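Local coordinates for protein ArtJ (Geobacillus stearothermophilus, PDB 2PVU) that binds the basic amino acids arginine, lysine and histidine and probably delivers them to its cognate ATP-binding cassette transporter for uptake, at residues E126-I131 against T195-A200; I131-G136 against V190-T195. One frame throughout, in Å; residues are numbered along the deposited sequence. Where two conformers were deposited one is given.

Interaction 1 of 2, residues E126-I131 against T195-A200. With LYS (lysine), chain E; SO4 (sulfate ion), chain C.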
# COMPACT_ATOMS: atom_id res chain seq x y z
N GLU A 126 1.40 8.78 -4.89
CA GLU A 126 -0.02 8.93 -5.23
C GLU A 126 -0.46 7.70 -5.98
O GLU A 126 0.28 7.14 -6.83
CB GLU A 126 -0.32 10.20 -6.05
CG GLU A 126 -1.86 10.46 -6.19
CD GLU A 126 -2.23 11.66 -7.08
OE1 GLU A 126 -1.33 12.30 -7.64
OE2 GLU A 126 -3.44 11.96 -7.20
N ALA A 127 -1.67 7.26 -5.66
CA ALA A 127 -2.20 6.00 -6.19
C ALA A 127 -3.72 6.09 -6.41
O ALA A 127 -4.34 7.09 -6.06
CB ALA A 127 -1.87 4.86 -5.18
N THR A 128 -4.30 5.01 -6.95
CA THR A 128 -5.74 4.93 -7.03
C THR A 128 -6.09 3.43 -7.01
O THR A 128 -5.27 2.60 -7.35
CB THR A 128 -6.28 5.59 -8.34
OG1 THR A 128 -7.71 5.47 -8.37
CG2 THR A 128 -5.71 4.92 -9.59
N GLN A 129 -7.31 3.13 -6.60
CA GLN A 129 -7.81 1.77 -6.74
C GLN A 129 -8.07 1.52 -8.24
O GLN A 129 -8.41 2.45 -8.99
CB GLN A 129 -9.12 1.57 -5.98
CG GLN A 129 -9.00 1.66 -4.50
CD GLN A 129 -7.86 0.79 -3.95
OE1 GLN A 129 -7.95 -0.45 -3.91
NE2 GLN A 129 -6.81 1.44 -3.55
N VAL A 130 -7.95 0.26 -8.63
CA VAL A 130 -8.31 -0.16 -9.98
C VAL A 130 -9.00 -1.49 -9.84
O VAL A 130 -8.97 -2.08 -8.77
CB VAL A 130 -7.03 -0.31 -10.88
CG1 VAL A 130 -6.29 1.05 -11.09
CG2 VAL A 130 -6.12 -1.32 -10.30
N ILE A 131 -9.54 -1.99 -10.94
CA ILE A 131 -10.14 -3.33 -10.96
C ILE A 131 -9.23 -4.29 -11.69
O ILE A 131 -8.73 -4.01 -12.79
CB ILE A 131 -11.50 -3.27 -11.67
CG1 ILE A 131 -12.42 -2.30 -10.95
CG2 ILE A 131 -12.19 -4.68 -11.76
CD1 ILE A 131 -13.52 -1.74 -11.87
N THR A 195 -7.85 -3.35 -6.01
CA THR A 195 -6.58 -3.09 -5.30
C THR A 195 -5.86 -1.88 -5.90
O THR A 195 -6.37 -1.26 -6.81
CB THR A 195 -5.67 -4.34 -5.26
OG1 THR A 195 -4.61 -4.13 -4.29
CG2 THR A 195 -5.09 -4.66 -6.64
N ASP A 196 -4.65 -1.61 -5.41
CA ASP A 196 -3.93 -0.37 -5.78
C ASP A 196 -3.33 -0.50 -7.16
O ASP A 196 -2.86 -1.59 -7.54
CB ASP A 196 -2.84 -0.08 -4.74
CG ASP A 196 -3.39 0.32 -3.37
OD1 ASP A 196 -4.44 -0.21 -2.99
OD2 ASP A 196 -2.77 1.13 -2.64
N ASN A 197 -3.31 0.62 -7.88
CA ASN A 197 -2.90 0.63 -9.28
C ASN A 197 -1.51 0.01 -9.52
O ASN A 197 -1.38 -0.76 -10.47
CB ASN A 197 -2.98 2.03 -9.92
CG ASN A 197 -2.02 3.02 -9.28
OD1 ASN A 197 -2.12 3.30 -8.09
ND2 ASN A 197 -1.08 3.51 -10.06
N ALA A 198 -0.50 0.37 -8.72
CA ALA A 198 0.88 -0.12 -9.05
C ALA A 198 1.00 -1.60 -8.76
O ALA A 198 1.76 -2.32 -9.41
CB ALA A 198 1.96 0.69 -8.27
N VAL A 199 0.21 -2.07 -7.78
CA VAL A 199 0.20 -3.48 -7.41
C VAL A 199 -0.46 -4.30 -8.52
O VAL A 199 0.09 -5.30 -8.99
CB VAL A 199 -0.50 -3.71 -6.07
CG1 VAL A 199 -0.66 -5.21 -5.81
CG2 VAL A 199 0.35 -3.05 -4.95
N ALA A 200 -1.64 -3.88 -8.96
CA ALA A 200 -2.31 -4.57 -10.10
C ALA A 200 -1.47 -4.53 -11.37
O ALA A 200 -1.28 -5.55 -12.04
CB ALA A 200 -3.69 -3.96 -10.36
N LYS E . -3.52 1.67 -0.02
CA LYS E . -4.65 0.80 0.42
C LYS E . -4.98 1.10 1.89
O LYS E . -5.96 0.59 2.42
CB LYS E . -4.27 -0.67 0.29
CG LYS E . -3.01 -1.02 1.12
CD LYS E . -2.91 -2.54 1.39
CE LYS E . -1.47 -2.90 1.72
NZ LYS E . -1.37 -4.38 2.20
OXT LYS E . -4.26 1.85 2.58
S SO4 C . 4.30 9.48 -8.13
O1 SO4 C . 5.21 8.35 -8.15
O2 SO4 C . 2.95 8.83 -7.96
O3 SO4 C . 4.47 10.18 -9.44
O4 SO4 C . 4.65 10.37 -6.99
O HOH W 1 0.87 5.62 -9.13
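Asn197 carries its CG between its own backbone N and carbonyl carbon (chi1 64°), a torsion that swings the amide back over the 126-131 strand, where OD1 accepts from Thr128 N at 3.0 Å. The donor stands above the carbonyl plane of the amide. In return Asn197 N donates to Thr128 O at 2.8 Å, so backbone and side chain of one residue grip both polar backbone atoms of Thr128. A water bridges Asn197 ND2 to Glu126 O, so the ND2 end of the amide is also tied, through the water, to the strand.

Gln129 is folded back by a bend at chi2 (-50°), and its NE2 reaches Asp196 OD1 at 2.9 Å. The amide and carboxylate planes are 82° apart: the N-H approaches from above the carboxylate, while the oxygen lies close to the amide plane. NE2 also donates to Glu224. The second oxygen of Asp196, OD2, takes the alpha-amino N of the bound lysine at 2.8 Å and is hydrogen-bonded to Tyr226 OH. Gln129 thus acts from the second shell and probably steadies the ligand-binding carboxylate.

Next along the strand, Val130 and Thr195 form an antiparallel hydrogen-bonded pair, with Val130 N to Thr195 O at 2.8 Å and Thr195 N to Val130 O at 3.2 Å. Val130 splits its methyls over the start of the helix, CG1 on Asn197 CB and CG2 on Ala200 CB, each at 3.6 Å.

Asp196 occupies the N-cap position of helix 197-206, but its side chain makes no capping bond; OD1 faces Gln129, and OD2 is shared by the ligand and Tyr226. An acidic residue at such a strand-to-helix junction, receiving the alpha-amino group of the substrate, is characteristic of the amino-acid pocket of family 3 solute-binding proteins.

Interaction 2 of 2, residues I131-G136 against V190-T195; sequences ILVKQG and VDAVIT
Peptide units are the flat groups that meet between Leu132 and Val193, each donor lying in the carbonyl plane of its acceptor: Leu132 N donates to Val193 O at 2.8 Å, almost straight at 174°, while Val193 N returns a bond to Leu132 O at 2.9 Å. Val193 O is approached in addition by CA of Ile131 at 3.4 Å, a CA-H...O contact beside the stronger N-H donor. Ala192 CA approaches Leu132 O in the same manner.

Above and below these peptides the side chains separate onto two faces. Ile131 and Ile194, a non-hydrogen-bonded pair, share one of them, their CG1 atoms 4.4 Å apart. Ile131 also sends CG2, which stands opposite its backbone N, to Ala192 CB at 4.0 Å; Val133 closes on that same methyl with CG1 at 3.8 Å, so the small alanine receives a methyl from each of two residues of the facing strand. Leu132 and Val193 lie on the other face, CB to CB 4.3 Å, where Leu185 of helix 178-186 packs on both and Val204 of helix 197-206 adds to the cover of Leu132.

Past Val133 the strands part, and a water takes over the bridge: it accepts from Lys134 N and donates to Asp191 O at 2.7 Å. The carboxylate of Asp191 is turned to the neighbouring backbone, with OD2 bonded to Thr149 N.

Segments 131-134 and 192-195 run antiparallel, their N-to-C directions 154° apart. Strand 212-215 flanks 125-134 and strand 150-153 flanks 192-196, placing this ladder inside the mixed, helix-covered sheet of one lobe, as expected for the two-lobed fold of periplasmic-type binding proteins.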
# COMPACT_ATOMS: atom_id res chain seq x y z
N ILE A 131 -9.54 -1.99 -10.94
CA ILE A 131 -10.14 -3.33 -10.96
C ILE A 131 -9.23 -4.29 -11.69
O ILE A 131 -8.73 -4.01 -12.79
CB ILE A 131 -11.50 -3.27 -11.67
CG1 ILE A 131 -12.42 -2.30 -10.95
CG2 ILE A 131 -12.19 -4.68 -11.76
CD1 ILE A 131 -13.52 -1.74 -11.87
N LEU A 132 -8.99 -5.43 -11.07
CA LEU A 132 -8.21 -6.48 -11.68
C LEU A 132 -9.18 -7.63 -12.03
O LEU A 132 -9.93 -8.08 -11.19
CB LEU A 132 -7.14 -6.97 -10.69
CG LEU A 132 -6.17 -8.04 -11.14
CD1 LEU A 132 -5.20 -7.56 -12.21
CD2 LEU A 132 -5.40 -8.51 -9.93
N VAL A 133 -9.14 -8.08 -13.28
CA VAL A 133 -10.04 -9.13 -13.78
C VAL A 133 -9.27 -10.07 -14.71
O VAL A 133 -8.17 -9.76 -15.16
CB VAL A 133 -11.25 -8.54 -14.58
CG1 VAL A 133 -12.26 -7.81 -13.67
CG2 VAL A 133 -10.80 -7.64 -15.76
N LYS A 134 -9.86 -11.23 -15.00
CA LYS A 134 -9.31 -12.08 -16.04
C LYS A 134 -9.61 -11.45 -17.40
O LYS A 134 -10.64 -10.80 -17.58
CB LYS A 134 -9.94 -13.47 -15.97
CG LYS A 134 -9.52 -14.24 -14.74
CD LYS A 134 -10.06 -15.67 -14.81
CE LYS A 134 -9.52 -16.46 -13.61
NZ LYS A 134 -9.95 -17.90 -13.57
N GLN A 135 -8.71 -11.63 -18.36
CA GLN A 135 -9.03 -11.17 -19.71
C GLN A 135 -10.23 -12.02 -20.11
O GLN A 135 -10.30 -13.21 -19.78
CB GLN A 135 -7.86 -11.39 -20.66
CG GLN A 135 -6.68 -10.44 -20.43
CD GLN A 135 -5.36 -11.00 -20.98
OE1 GLN A 135 -4.29 -10.72 -20.44
NE2 GLN A 135 -5.45 -11.82 -22.04
N GLY A 136 -11.20 -11.40 -20.76
CA GLY A 136 -12.44 -12.15 -21.06
C GLY A 136 -13.55 -11.63 -20.17
O GLY A 136 -14.72 -11.80 -20.49
N VAL A 190 -13.54 -15.39 -6.97
CA VAL A 190 -14.13 -14.06 -7.16
C VAL A 190 -14.07 -13.68 -8.63
O VAL A 190 -13.25 -14.23 -9.40
CB VAL A 190 -13.48 -12.93 -6.26
CG1 VAL A 190 -13.57 -13.33 -4.77
CG2 VAL A 190 -12.04 -12.65 -6.68
N ASP A 191 -14.91 -12.73 -9.00
CA ASP A 191 -15.06 -12.22 -10.39
C ASP A 191 -14.10 -11.05 -10.68
O ASP A 191 -13.80 -10.76 -11.84
CB ASP A 191 -16.48 -11.72 -10.61
CG ASP A 191 -17.52 -12.81 -10.46
OD1 ASP A 191 -17.28 -13.92 -10.96
OD2 ASP A 191 -18.58 -12.54 -9.85
N ALA A 192 -13.62 -10.40 -9.63
CA ALA A 192 -12.79 -9.20 -9.76
C ALA A 192 -12.15 -8.94 -8.42
O ALA A 192 -12.68 -9.35 -7.36
CB ALA A 192 -13.67 -8.00 -10.14
N VAL A 193 -11.01 -8.24 -8.47
CA VAL A 193 -10.31 -7.76 -7.26
C VAL A 193 -10.17 -6.24 -7.37
O VAL A 193 -9.90 -5.69 -8.48
CB VAL A 193 -8.93 -8.46 -7.11
CG1 VAL A 193 -8.00 -7.71 -6.06
CG2 VAL A 193 -9.14 -9.92 -6.67
N ILE A 194 -10.40 -5.53 -6.26
CA ILE A 194 -10.12 -4.08 -6.27
C ILE A 194 -8.88 -3.91 -5.40
O ILE A 194 -8.86 -4.30 -4.22
CB ILE A 194 -11.29 -3.23 -5.77
CG1 ILE A 194 -12.50 -3.42 -6.72
CG2 ILE A 194 -10.90 -1.73 -5.71
CD1 ILE A 194 -13.80 -2.74 -6.21
N THR A 195 -7.85 -3.35 -6.01
CA THR A 195 -6.58 -3.09 -5.30
C THR A 195 -5.86 -1.88 -5.90
O THR A 195 -6.37 -1.26 -6.81
CB THR A 195 -5.67 -4.34 -5.26
OG1 THR A 195 -4.61 -4.13 -4.29
CG2 THR A 195 -5.09 -4.66 -6.64
O HOH W 2 -12.55 -12.11 -13.77

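Interactions 1 and 2 are successive parts of one antiparallel ladder between strands 125-134 and 192-196, sharing Ile131 and Thr195, with centres about 12 Å apart. Ile194 of interaction 2 reaches back into interaction 1: its CG2 packs on Val130 O at 3.6 Å and on Gln129 OE1 at 3.7 Å, beside the amide that holds Asp196. Interaction 1 lies at the ligand end and contacts the bound lysine directly through Asp196, whereas the side chain of Ile194 stays about 9 Å from it. The ladder therefore runs from the pocket into the lobe, and helix 197-206 begins where interaction 1 leaves the strand.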